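Local structure of putative oxygenase (Streptomyces viridochromogenes Tue57, 4XAA) at residues L113-P116 and Y117-A120; P181-Q184 and G185-V188; R34-A37 and G38-L42. The protein probably acts as a non-haem iron, 2-oxoglutarate-dependent dioxygenase of the phytanoyl-CoA dioxygenase family, working in orthosomycin biosynthesis. All blocks are in the same frame, centred on the assembly; numbering follows the deposited sequence.

Contact 1: residues L113-P116 and Y117-A120; sequences LKEP and YRAA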
ATOM      1  N   LEU A 113      -2.200   4.582   6.757  1.00 45.03           N
ATOM      2  CA  LEU A 113      -2.203   4.384   8.201  1.00 44.53           C
ATOM      3  C   LEU A 113      -3.530   3.931   8.717  1.00 45.17           C
ATOM      4  O   LEU A 113      -4.566   4.489   8.337  1.00 43.95           O
ATOM      5  CB  LEU A 113      -1.879   5.684   8.937  1.00 48.80           C
ATOM      6  CG  LEU A 113      -0.746   6.528   8.403  1.00 46.09           C
ATOM      7  CD1 LEU A 113      -0.848   7.881   8.989  1.00 43.85           C
ATOM      8  CD2 LEU A 113       0.520   5.842   8.834  1.00 51.37           C
ATOM      9  N   LYS A 114      -3.482   2.960   9.624  1.00 43.88           N
ATOM     10  CA  LYS A 114      -4.614   2.625  10.470  1.00 45.45           C
ATOM     11  C   LYS A 114      -4.266   2.967  11.910  1.00 45.61           C
ATOM     12  O   LYS A 114      -3.484   2.252  12.524  1.00 45.47           O
ATOM     13  CB  LYS A 114      -4.964   1.144  10.357  1.00 46.05           C
ATOM     14  CG  LYS A 114      -5.206   0.642   8.945  1.00 46.66           C
ATOM     15  CD  LYS A 114      -6.488   1.213   8.334  1.00 51.85           C
ATOM     16  CE  LYS A 114      -6.681   0.671   6.917  1.00 50.73           C
ATOM     17  NZ  LYS A 114      -8.099   0.727   6.486  1.00 50.07           N
ATOM     18  N   GLU A 115      -4.819   4.067  12.431  1.00 48.46           N
ATOM     19  CA  GLU A 115      -4.719   4.394  13.860  1.00 47.55           C
ATOM     20  C   GLU A 115      -5.337   3.250  14.658  1.00 47.37           C
ATOM     21  O   GLU A 115      -6.217   2.553  14.159  1.00 47.17           O
ATOM     22  CB  GLU A 115      -5.452   5.704  14.215  1.00 48.89           C
ATOM     23  CG  GLU A 115      -4.945   6.995  13.570  1.00 47.97           C
ATOM     24  CD  GLU A 115      -5.297   8.237  14.393  1.00 47.69           C
ATOM     25  OE1 GLU A 115      -4.910   9.355  14.002  1.00 47.40           O
ATOM     26  OE2 GLU A 115      -5.956   8.101  15.444  1.00 51.50           O
ATOM     27  N   PRO A 116      -4.892   3.058  15.903  1.00 47.73           N
ATOM     28  CA  PRO A 116      -5.544   2.055  16.744  1.00 50.91           C
ATOM     29  C   PRO A 116      -6.987   2.438  16.994  1.00 49.78           C
ATOM     30  O   PRO A 116      -7.256   3.630  17.081  1.00 52.09           O
ATOM     31  CB  PRO A 116      -4.729   2.094  18.037  1.00 50.42           C
ATOM     32  CG  PRO A 116      -3.402   2.593  17.624  1.00 52.65           C
ATOM     33  CD  PRO A 116      -3.701   3.619  16.553  1.00 52.10           C
ATOM     34  N   TYR A 117      -7.886   1.454  17.030  1.00 50.08           N
ATOM     35  CA  TYR A 117      -9.281   1.645  17.446  1.00 50.26           C
ATOM     36  C   TYR A 117     -10.170   2.448  16.490  1.00 51.04           C
ATOM     37  O   TYR A 117     -11.335   2.108  16.293  1.00 49.37           O
ATOM     38  CB  TYR A 117      -9.308   2.314  18.815  1.00 46.24           C
ATOM     39  CG  TYR A 117      -8.584   1.529  19.865  1.00 52.49           C
ATOM     40  CD1 TYR A 117      -8.909   0.190  20.099  1.00 50.81           C
ATOM     41  CD2 TYR A 117      -7.571   2.105  20.617  1.00 46.36           C
ATOM     42  CE1 TYR A 117      -8.269  -0.543  21.060  1.00 45.90           C
ATOM     43  CE2 TYR A 117      -6.912   1.370  21.585  1.00 51.62           C
ATOM     44  CZ  TYR A 117      -7.268   0.041  21.805  1.00 51.15           C
ATOM     45  OH  TYR A 117      -6.620  -0.715  22.765  1.00 54.13           O
ATOM     46  N   ARG A 118      -9.624   3.506  15.901  1.00 50.23           N
ATOM     47  CA  ARG A 118     -10.456   4.509  15.241  1.00 50.83           C
ATOM     48  C   ARG A 118     -10.381   4.505  13.717  1.00 50.33           C
ATOM     49  O   ARG A 118     -10.993   5.353  13.065  1.00 52.76           O
ATOM     50  CB  ARG A 118     -10.084   5.903  15.754  1.00 50.37           C
ATOM     51  CG  ARG A 118     -10.228   6.064  17.254  1.00 53.08           C
ATOM     52  CD  ARG A 118     -10.238   7.520  17.639  1.00 53.47           C
ATOM     53  NE  ARG A 118      -9.044   8.206  17.157  1.00 59.74           N
ATOM     54  CZ  ARG A 118      -8.980   9.513  16.923  1.00 58.68           C
ATOM     55  NH1 ARG A 118     -10.049  10.269  17.116  1.00 63.14           N
ATOM     56  NH2 ARG A 118      -7.859  10.061  16.482  1.00 53.45           N
ATOM     57  N   ALA A 119      -9.641   3.568  13.138  1.00 48.68           N
ATOM     58  CA  ALA A 119      -9.396   3.627  11.705  1.00 46.84           C
ATOM     59  C   ALA A 119     -10.637   3.259  10.917  1.00 44.32           C
ATOM     60  O   ALA A 119     -11.321   2.296  11.229  1.00 48.87           O
ATOM     61  CB  ALA A 119      -8.240   2.727  11.317  1.00 51.00           C
ATOM     62  N   ALA A 120     -10.916   4.047   9.890  1.00 45.72           N
ATOM     63  CA  ALA A 120     -12.027   3.779   8.993  1.00 45.63           C
ATOM     64  C   ALA A 120     -11.614   2.766   7.951  1.00 45.93           C
ATOM     65  O   ALA A 120     -10.430   2.476   7.788  1.00 53.10           O
ATOM     66  CB  ALA A 120     -12.485   5.053   8.319  1.00 42.62           C
TER
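Pro116 and Arg118 draw the chain into a tight reversal through Tyr117: the amide N of Arg118 donates to Pro116 O over 2.6 Å. With Tyr117 at positive phi, this i+2 to i bond makes a classic gamma turn. The small ring forces the donor to come in above the carbonyl plane, almost broadside to the C=O bond, instead of meeting a lone pair. Pro116 CB touches the Tyr117 ring at Tyr117 CD2, 3.8 Å away.

Below the turn the two arms run close together. Ala119 turns its methyl inward, and Ala119 CB rests 3.5 Å from Glu115 O and 3.8 Å from Lys114 CB. Lys114 bends at chi2 (-69°) and passes this methyl, so that Lys114 NZ reaches Ala120 O, in the carbonyl plane, at 3.2 Å. The same ammonium also donates to Ser198 OG and Gly199 O.

Glu115 and Arg118 send their side chains out alongside each other. Arg118 NH2 meets Glu115 OE2 on its syn side at 2.9 Å, the carboxylate and guanidinium planes being turned 44° apart. Glu115 OE1 is taken by Arg66 and by the amide of Leu69, while Arg118 NH1 donates to Arg66 O.

The loop leads from strand 105-114 of the larger sheet to strand 122-125 of the smaller one, which ends at the nickel ligand His125. A buried carboxylate gripped by two arginines and an amide is likely to stay ionised, so the connection between the sheets is held by charge as well as by backbone bonds.

Contact 2: residues P181-Q184 and G185-V188; sequences PVSQ and GDVV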
ATOM      1  N   PRO A 181      -2.840 -11.024   4.592  1.00 47.89           N
ATOM      2  CA  PRO A 181      -2.014 -11.027   5.804  1.00 48.19           C
ATOM      3  C   PRO A 181      -0.549 -10.762   5.467  1.00 44.56           C
ATOM      4  O   PRO A 181      -0.040 -11.268   4.459  1.00 42.53           O
ATOM      5  CB  PRO A 181      -2.200 -12.447   6.360  1.00 44.70           C
ATOM      6  CG  PRO A 181      -3.446 -12.943   5.740  1.00 45.49           C
ATOM      7  CD  PRO A 181      -3.525 -12.313   4.391  1.00 45.65           C
ATOM      8  N   VAL A 182       0.118  -9.974   6.303  1.00 44.57           N
ATOM      9  CA  VAL A 182       1.526  -9.654   6.102  1.00 43.26           C
ATOM     10  C   VAL A 182       2.269  -9.615   7.431  1.00 41.11           C
ATOM     11  O   VAL A 182       1.690  -9.325   8.470  1.00 42.35           O
ATOM     12  CB  VAL A 182       1.710  -8.285   5.385  1.00 42.37           C
ATOM     13  CG1 VAL A 182       0.970  -8.257   4.041  1.00 39.86           C
ATOM     14  CG2 VAL A 182       1.235  -7.147   6.274  1.00 43.48           C
ATOM     15  N   SER A 183       3.559  -9.916   7.402  1.00 44.63           N
ATOM     16  CA  SER A 183       4.418  -9.619   8.542  1.00 44.96           C
ATOM     17  C   SER A 183       5.170  -8.334   8.248  1.00 42.03           C
ATOM     18  O   SER A 183       5.353  -7.974   7.091  1.00 40.93           O
ATOM     19  CB  SER A 183       5.399 -10.757   8.815  1.00 40.35           C
ATOM     20  OG  SER A 183       4.835 -12.007   8.458  1.00 47.77           O
ATOM     21  N   GLN A 184       5.607  -7.647   9.295  1.00 42.71           N
ATOM     22  CA  GLN A 184       6.462  -6.484   9.143  1.00 40.17           C
ATOM     23  C   GLN A 184       7.672  -6.826   8.265  1.00 43.28           C
ATOM     24  O   GLN A 184       8.379  -7.793   8.510  1.00 40.13           O
ATOM     25  CB  GLN A 184       6.911  -5.978  10.513  1.00 43.17           C
ATOM     26  CG  GLN A 184       8.086  -5.023  10.460  1.00 49.57           C
ATOM     27  CD  GLN A 184       8.473  -4.464  11.824  1.00 50.87           C
ATOM     28  OE1 GLN A 184       7.669  -4.432  12.758  1.00 46.54           O
ATOM     29  NE2 GLN A 184       9.715  -4.007  11.934  1.00 53.53           N
ATOM     30  N   GLY A 185       7.877  -6.038   7.220  1.00 47.96           N
ATOM     31  CA  GLY A 185       8.957  -6.276   6.287  1.00 41.53           C
ATOM     32  C   GLY A 185       8.457  -6.787   4.954  1.00 41.38           C
ATOM     33  O   GLY A 185       9.146  -6.666   3.942  1.00 43.53           O
ATOM     34  N   ASP A 186       7.266  -7.379   4.948  1.00 39.34           N
ATOM     35  CA  ASP A 186       6.688  -7.867   3.703  1.00 39.33           C
ATOM     36  C   ASP A 186       6.456  -6.729   2.725  1.00 40.33           C
ATOM     37  O   ASP A 186       6.172  -5.607   3.110  1.00 43.02           O
ATOM     38  CB  ASP A 186       5.378  -8.598   3.958  1.00 41.41           C
ATOM     39  CG  ASP A 186       5.583  -9.940   4.623  1.00 45.32           C
ATOM     40  OD1 ASP A 186       6.748 -10.404   4.701  1.00 47.47           O
ATOM     41  OD2 ASP A 186       4.577 -10.537   5.051  1.00 44.61           O
ATOM     42  N   VAL A 187       6.612  -7.025   1.450  1.00 41.41           N
ATOM     43  CA  VAL A 187       6.261  -6.084   0.414  1.00 39.19           C
ATOM     44  C   VAL A 187       5.182  -6.714  -0.446  1.00 40.61           C
ATOM     45  O   VAL A 187       5.403  -7.752  -1.068  1.00 44.51           O
ATOM     46  CB  VAL A 187       7.466  -5.699  -0.446  1.00 41.25           C
ATOM     47  CG1 VAL A 187       7.025  -4.827  -1.598  1.00 42.45           C
ATOM     48  CG2 VAL A 187       8.501  -4.983   0.408  1.00 42.50           C
ATOM     49  N   VAL A 188       4.001  -6.106  -0.438  1.00 42.87           N
ATOM     50  CA  VAL A 188       2.904  -6.553  -1.271  1.00 35.52           C
ATOM     51  C   VAL A 188       2.962  -5.760  -2.547  1.00 40.71           C
ATOM     52  O   VAL A 188       3.193  -4.557  -2.515  1.00 41.35           O
ATOM     53  CB  VAL A 188       1.561  -6.345  -0.589  1.00 39.97           C
ATOM     54  CG1 VAL A 188       0.417  -6.833  -1.481  1.00 36.80           C
ATOM     55  CG2 VAL A 188       1.565  -7.056   0.742  1.00 40.06           C
TER
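Asp186 reaches back over the turn that precedes it to the amide of Ser183, and its side chain touches the arm 181-184 at every atom. Asp186 CB lies 3.2 Å from Ser183 O and 3.9 Å from Val182 CB. One bond further out, Asp186 CG is also 3.2 Å from Ser183 O, placed there because chi1 of -72° sets it beside its own backbone N. Of the two oxygens, Asp186 OD1 keeps its distance at 3.7 Å from Ser183 O. Asp186 OD2 does the polar work: it accepts from Ser183 N at 2.6 Å, a short and fairly straight bond that arrives from above the carboxylate plane, 58° out of it. Asp186 OD2 also sits 3.3 Å from Val182 CA and takes a second hydrogen bond from Asn22 ND2, so a buried oxygen has two donors.

The backbone beneath is a type II beta turn from Ser183 to Asp186, closed by Asp186 N donating to Ser183 O at 2.9 Å. Gly185 occupies its third position, at the positive phi (108°) that this place in a type II turn favours in glycine. In this double-stranded beta-helix the turn is part of the passage from the short strand 178-179 of the smaller sheet into strand 186-191 of the larger one. Asn22, on the neighbouring edge strand 20-25, thus ties that strand to the turn.

Val182 and Val188 add a purely apolar touch, their side chains crossing at about a right angle with Val182 CG1 against Val188 CG2. Val188 also packs on Ser140, and Val182 on Cys142, both of strand 136-142.

Contact 3: residues R34-A37 and G38-L42; sequences RLKA and GAERL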
ATOM      1  N   ARG A  34      14.212   1.407  10.429  1.00 47.66           N
ATOM      2  CA  ARG A  34      14.431   2.839  10.291  1.00 46.35           C
ATOM      3  C   ARG A  34      13.256   3.504   9.570  1.00 44.46           C
ATOM      4  O   ARG A  34      12.815   4.575   9.970  1.00 45.52           O
ATOM      5  CB  ARG A  34      15.745   3.099   9.564  1.00 45.92           C
ATOM      6  CG  ARG A  34      16.970   2.632  10.359  1.00 43.71           C
ATOM      7  CD  ARG A  34      18.258   2.838   9.569  1.00 46.72           C
ATOM      8  NE  ARG A  34      18.791   1.570   9.070  1.00 53.43           N
ATOM      9  CZ  ARG A  34      19.367   1.414   7.878  1.00 58.64           C
ATOM     10  NH1 ARG A  34      19.478   2.461   7.062  1.00 49.11           N
ATOM     11  NH2 ARG A  34      19.839   0.215   7.502  1.00 50.92           N
ATOM     12  N   LEU A  35      12.735   2.858   8.531  1.00 42.81           N
ATOM     13  CA  LEU A  35      11.543   3.362   7.866  1.00 40.64           C
ATOM     14  C   LEU A  35      10.398   3.529   8.862  1.00 46.30           C
ATOM     15  O   LEU A  35       9.718   4.565   8.871  1.00 49.10           O
ATOM     16  CB  LEU A  35      11.127   2.435   6.725  1.00 39.52           C
ATOM     17  CG  LEU A  35      11.931   2.639   5.444  1.00 40.38           C
ATOM     18  CD1 LEU A  35      11.516   1.664   4.373  1.00 34.65           C
ATOM     19  CD2 LEU A  35      11.774   4.073   4.958  1.00 38.88           C
ATOM     20  N   LYS A  36      10.209   2.521   9.713  1.00 44.41           N
ATOM     21  CA  LYS A  36       9.154   2.536  10.723  1.00 49.28           C
ATOM     22  C   LYS A  36       9.332   3.733  11.637  1.00 47.37           C
ATOM     23  O   LYS A  36       8.388   4.462  11.915  1.00 44.04           O
ATOM     24  CB  LYS A  36       9.163   1.233  11.540  1.00 51.84           C
ATOM     25  CG  LYS A  36       7.877   0.952  12.357  1.00 53.44           C
ATOM     26  CD  LYS A  36       7.871  -0.487  12.895  1.00 56.91           C
ATOM     27  CE  LYS A  36       6.570  -0.856  13.628  1.00 56.44           C
ATOM     28  NZ  LYS A  36       6.440  -0.250  14.989  1.00 69.94           N
ATOM     29  N   ALA A  37      10.566   3.933  12.086  1.00 48.38           N
ATOM     30  CA  ALA A  37      10.905   5.049  12.963  1.00 51.62           C
ATOM     31  C   ALA A  37      10.651   6.397  12.296  1.00 48.79           C
ATOM     32  O   ALA A  37      10.138   7.325  12.921  1.00 50.89           O
ATOM     33  CB  ALA A  37      12.344   4.950  13.394  1.00 38.44           C
ATOM     34  N   GLY A  38      11.034   6.502  11.028  1.00 46.72           N
ATOM     35  CA  GLY A  38      10.785   7.708  10.267  1.00 43.81           C
ATOM     36  C   GLY A  38       9.294   7.932  10.144  1.00 45.39           C
ATOM     37  O   GLY A  38       8.820   9.038  10.335  1.00 48.44           O
ATOM     38  N   ALA A  39       8.556   6.874   9.833  1.00 43.62           N
ATOM     39  CA  ALA A  39       7.111   6.964   9.704  1.00 46.29           C
ATOM     40  C   ALA A  39       6.481   7.490  10.984  1.00 50.11           C
ATOM     41  O   ALA A  39       5.690   8.434  10.951  1.00 52.09           O
ATOM     42  CB  ALA A  39       6.517   5.612   9.344  1.00 46.10           C
ATOM     43  N   GLU A  40       6.845   6.892  12.110  1.00 48.83           N
ATOM     44  CA  GLU A  40       6.282   7.291  13.389  1.00 49.84           C
ATOM     45  C   GLU A  40       6.584   8.751  13.673  1.00 50.84           C
ATOM     46  O   GLU A  40       5.708   9.490  14.126  1.00 52.68           O
ATOM     47  CB  GLU A  40       6.813   6.412  14.519  1.00 53.12           C
ATOM     48  CG  GLU A  40       6.377   4.958  14.420  1.00 57.62           C
ATOM     49  CD  GLU A  40       6.810   4.142  15.629  1.00 67.19           C
ATOM     50  OE1 GLU A  40       6.979   4.752  16.710  1.00 71.52           O
ATOM     51  OE2 GLU A  40       6.984   2.903  15.502  1.00 65.07           O
ATOM     52  N   ARG A  41       7.808   9.181  13.388  1.00 46.74           N
ATOM     53  CA  ARG A  41       8.143  10.587  13.582  1.00 51.29           C
ATOM     54  C   ARG A  41       7.235  11.506  12.757  1.00 51.40           C
ATOM     55  O   ARG A  41       6.904  12.614  13.177  1.00 56.52           O
ATOM     56  CB  ARG A  41       9.600  10.849  13.230  1.00 55.01           C
ATOM     57  CG  ARG A  41      10.038  12.266  13.550  1.00 60.98           C
ATOM     58  CD  ARG A  41      11.548  12.356  13.671  1.00 64.38           C
ATOM     59  NE  ARG A  41      12.190  12.512  12.374  1.00 63.87           N
ATOM     60  CZ  ARG A  41      12.758  11.521  11.698  1.00 62.50           C
ATOM     61  NH1 ARG A  41      12.767  10.297  12.208  1.00 59.31           N
ATOM     62  NH2 ARG A  41      13.323  11.764  10.517  1.00 58.22           N
ATOM     63  N   LEU A  42       6.824  11.038  11.589  1.00 46.44           N
ATOM     64  CA  LEU A  42       5.915  11.803  10.772  1.00 48.09           C
ATOM     65  C   LEU A  42       4.556  11.855  11.445  1.00 53.25           C
ATOM     66  O   LEU A  42       3.896  12.906  11.464  1.00 49.60           O
ATOM     67  CB  LEU A  42       5.793  11.192   9.381  1.00 46.50           C
ATOM     68  CG  LEU A  42       6.973  11.444   8.456  1.00 46.51           C
ATOM     69  CD1 LEU A  42       6.773  10.659   7.184  1.00 46.34           C
ATOM     70  CD2 LEU A  42       7.100  12.925   8.171  1.00 41.07           C
TER
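The carboxylate of Glu40 is met at one oxygen by the ammonium of Lys36, while the guanidinium of Arg41 lies off the carbonyl of Ala37. In the first pair, Lys36 NZ lies 3.2 Å from Glu40 OE2, making a salt bridge between residues one helical turn apart. The ammonium approaches nearly in line with the carboxylate bond to that oxygen. The other flat group is more loosely placed within the helix: Arg41 NH1 comes obliquely to 4.0 Å from Ala37 O, and the firm partner of Arg41 is Glu83, which pairs with its NH2.

The two chains of the salt bridge reach it differently. Lys36 has CG opposite its backbone N (chi1 -164°) and stays extended until a bend at chi4 (-75°) turns the ammonium over to Glu40. Glu40 instead keeps CG beside its backbone N, which lays Glu40 CG 3.3 Å from Lys36 O before the chain runs out to the charge. Long, weak ion pairs join Lys36 to Asp144 and Glu40 to Arg208, whose guanidinium also comes near the Lys36 ammonium.

Between the side chains runs regular backbone bonding. Gly38 N donates to Arg34 O at 2.8 Å, and Arg41 N to Ala37 O at 3.0 Å, with Ala39 and Glu40 bonded likewise to Leu35 and Lys36. The methyl of Ala39 settles against the spiral itself, with Ala39 CB 3.4 Å from Leu35 O.

Leu35, which packs on Trp80 and Leu86, and Leu42, which packs on Leu75, are buried; Arg34 and Ala37 are exposed. Backbone hydrogen bonding from i+4 to i, an i to i+4 salt bridge and this division of faces are those of an amphipathic alpha-helix.

Overall arrangement
All three contacts are local; contacts 1 and 2 belong to the double-stranded beta-helix, contact 3 to a helix beside it. Contacts 1 and 2 lie in loops at the ends of strands of the larger sheet, with centres about 18 Å apart and no direct touch. Contact 3, on helix 29-47, does meet contact 2: Gln184 OE1 packs 3.8 Å from Lys36 CE. The nearest atoms of contacts 1 and 3 are about 6 Å apart. The nickel ion, held by His125, Asp127 and His196 where iron would probably bind, lies about 10 Å from the side chain of Lys114 and about 11 Å from that of Val188; neither contact supplies a ligand, and both lie outside the first shell.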